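Local coordinates for protein peptidoglycan N-acetylglucosamine deacetylase (Agathobacter rectalis, PDB 5JMU) that probably removes acetyl groups from N-acetylglucosamine in peptidoglycan, its catalytic domain being a zinc-binding polysaccharide deacetylase of the NodB homology family, at residues K160-S163 with T164-V168. Sequence-based numbering, arbitrary orientation. Where two conformers were deposited one is given.
Sequences KPIS and TEQVV
Ser163 and Gln166 grip each other reciprocally where the loop after strand 152-153 turns into helix 164-175. The side chain of Gln166, described here in one of its two conformers, leaves the first turn toward the loop: its CB lies 3.4 Å from Ser163 OG, and CG packs against the same hydroxyl. CD follows at 3.6 Å from Ser163 OG. With CG anti to the carbonyl carbon (chi1 -68°) and the chain extended beyond it, the amide is carried back over the serine. There OE1 takes the backbone N-H of Ser163 on an in-plane lone pair, with N and OE1 2.9 Å apart and the bond nearly straight (172°). A weak bond from Ser163 OG reaches the same oxygen, which also rests against Ile162 CB. In return, Ser163 OG accepts from Gln166 N at 3.0 Å, supplying a partner to a first-turn N-H, while Ser163 O receives Val167 N at 3.0 Å and opens the regular helical bonding. An alanine in place of Ser163 would probably leave Gln166 N without its capping acceptor and, with the weak second bond to OE1 gone, the glutamine amide freer to turn. Beside the polar pair, Ile162 CD1 meets Val167 CG2 at 3.8 Å, the two side chains crossing at about a right angle, and Phe191 of helix 190-193 touches both. Thr164 OG1 hydrogen-bonds to Phe191 O, tying the helix start to that neighbouring segment. Away from the zinc site, at the surface of the NodB homology region, the serine N-cap and the glutamine three residues on form a capping box, a classic way of starting an alpha-helix.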
ATOM      1  N   LYS A 160       7.777  15.109  11.402  1.00 47.05           N
ATOM      2  CA  LYS A 160       8.384  14.763  12.680  1.00 44.22           C
ATOM      3  C   LYS A 160       7.848  13.396  13.073  1.00 46.67           C
ATOM      4  O   LYS A 160       6.632  13.237  13.200  1.00 50.69           O
ATOM      5  CB  LYS A 160       8.041  15.785  13.756  1.00 44.09           C
ATOM      6  N   PRO A 161       8.736  12.399  13.244  1.00 39.40           N
ATOM      7  CA  PRO A 161       8.275  11.042  13.572  1.00 31.55           C
ATOM      8  C   PRO A 161       7.578  10.982  14.922  1.00 27.50           C
ATOM      9  O   PRO A 161       7.900  11.765  15.805  1.00 32.45           O
ATOM     10  CB  PRO A 161       9.568  10.222  13.617  1.00 33.41           C
ATOM     11  CG  PRO A 161      10.581  11.072  12.875  1.00 36.86           C
ATOM     12  CD  PRO A 161      10.205  12.472  13.193  1.00 36.77           C
ATOM     13  N   ILE A 162       6.633  10.051  15.068  1.00 23.15           N
ATOM     14  CA  ILE A 162       6.015   9.805  16.367  1.00 21.12           C
ATOM     15  C   ILE A 162       6.666   8.549  16.925  1.00 19.25           C
ATOM     16  O   ILE A 162       7.506   7.920  16.259  1.00 20.30           O
ATOM     17  CB  ILE A 162       4.481   9.653  16.246  1.00 21.86           C
ATOM     18  CG1 ILE A 162       4.127   8.549  15.243  1.00 21.98           C
ATOM     19  CG2 ILE A 162       3.888  10.975  15.797  1.00 20.50           C
ATOM     20  CD1 ILE A 162       2.629   8.240  15.152  1.00 17.67           C
ATOM     21  N   SER A 163       6.306   8.170  18.139  1.00 19.68           N
ATOM     22  CA  SER A 163       6.926   7.005  18.726  1.00 20.43           C
ATOM     23  C   SER A 163       6.285   5.715  18.224  1.00 19.01           C
ATOM     24  O   SER A 163       5.170   5.699  17.666  1.00 17.53           O
ATOM     25  CB  SER A 163       6.820   7.062  20.237  1.00 21.85           C
ATOM     26  OG  SER A 163       5.483   6.819  20.632  1.00 20.44           O
ATOM     27  N   THR A 164       7.029   4.631  18.412  1.00 17.76           N
ATOM     28  CA  THR A 164       6.487   3.331  18.100  1.00 15.65           C
ATOM     29  C   THR A 164       5.180   3.101  18.839  1.00 15.36           C
ATOM     30  O   THR A 164       4.192   2.612  18.240  1.00 15.33           O
ATOM     31  CB  THR A 164       7.493   2.235  18.442  1.00 17.24           C
ATOM     32  OG1 THR A 164       8.581   2.319  17.520  1.00 18.20           O
ATOM     33  CG2 THR A 164       6.850   0.821  18.286  1.00 18.25           C
ATOM     34  N   GLU A 165       5.156   3.445  20.129  1.00 17.17           N
ATOM     35  CA  GLU A 165       3.943   3.264  20.910  1.00 16.78           C
ATOM     36  C   GLU A 165       2.792   4.087  20.356  1.00 16.98           C
ATOM     37  O   GLU A 165       1.635   3.629  20.373  1.00 17.51           O
ATOM     38  CB  GLU A 165       4.199   3.618  22.374  1.00 19.72           C
ATOM     39  CG  GLU A 165       3.021   3.283  23.292  1.00 26.88           C
ATOM     40  CD  GLU A 165       2.476   1.844  23.091  1.00 50.57           C
ATOM     41  OE1 GLU A 165       3.268   0.861  23.163  1.00 43.74           O
ATOM     42  OE2 GLU A 165       1.246   1.703  22.846  1.00 50.23           O
ATOM     43  N   GLN A 166       3.072   5.291  19.845  1.00 16.50           N
ATOM     44  CA  GLN A 166       2.000   6.088  19.281  0.62 16.88           C
ATOM     45  C   GLN A 166       1.452   5.454  17.988  1.00 16.76           C
ATOM     46  O   GLN A 166       0.227   5.512  17.730  1.00 15.84           O
ATOM     47  CB  GLN A 166       2.500   7.513  19.054  0.62 16.45           C
ATOM     48  CG  GLN A 166       2.789   8.290  20.350  0.62 23.94           C
ATOM     49  CD  GLN A 166       3.378   9.695  20.112  0.62 27.63           C
ATOM     50  OE1 GLN A 166       4.502   9.844  19.626  0.62 24.64           O
ATOM     51  NE2 GLN A 166       2.605  10.726  20.450  0.62 34.06           N
ATOM     52  N   VAL A 167       2.329   4.829  17.185  1.00 13.79           N
ATOM     53  CA  VAL A 167       1.870   4.144  15.975  1.00 12.86           C
ATOM     54  C   VAL A 167       0.951   2.998  16.385  1.00 14.28           C
ATOM     55  O   VAL A 167      -0.118   2.793  15.801  1.00 12.38           O
ATOM     56  CB  VAL A 167       3.054   3.613  15.101  1.00 12.73           C
ATOM     57  CG1 VAL A 167       2.538   2.727  13.949  1.00 13.06           C
ATOM     58  CG2 VAL A 167       3.911   4.753  14.536  1.00 13.71           C
ATOM     59  N   VAL A 168       1.366   2.242  17.402  1.00 15.86           N
ATOM     60  CA  VAL A 168       0.532   1.138  17.867  1.00 13.21           C
ATOM     61  C   VAL A 168      -0.875   1.656  18.229  1.00 15.19           C
ATOM     62  O   VAL A 168      -1.893   1.107  17.783  1.00 13.78           O
ATOM     63  CB  VAL A 168       1.182   0.403  19.072  1.00 14.10           C
ATOM     64  CG1 VAL A 168       0.196  -0.649  19.620  1.00 18.27           C
ATOM     65  CG2 VAL A 168       2.500  -0.274  18.612  1.00 17.63           C
TER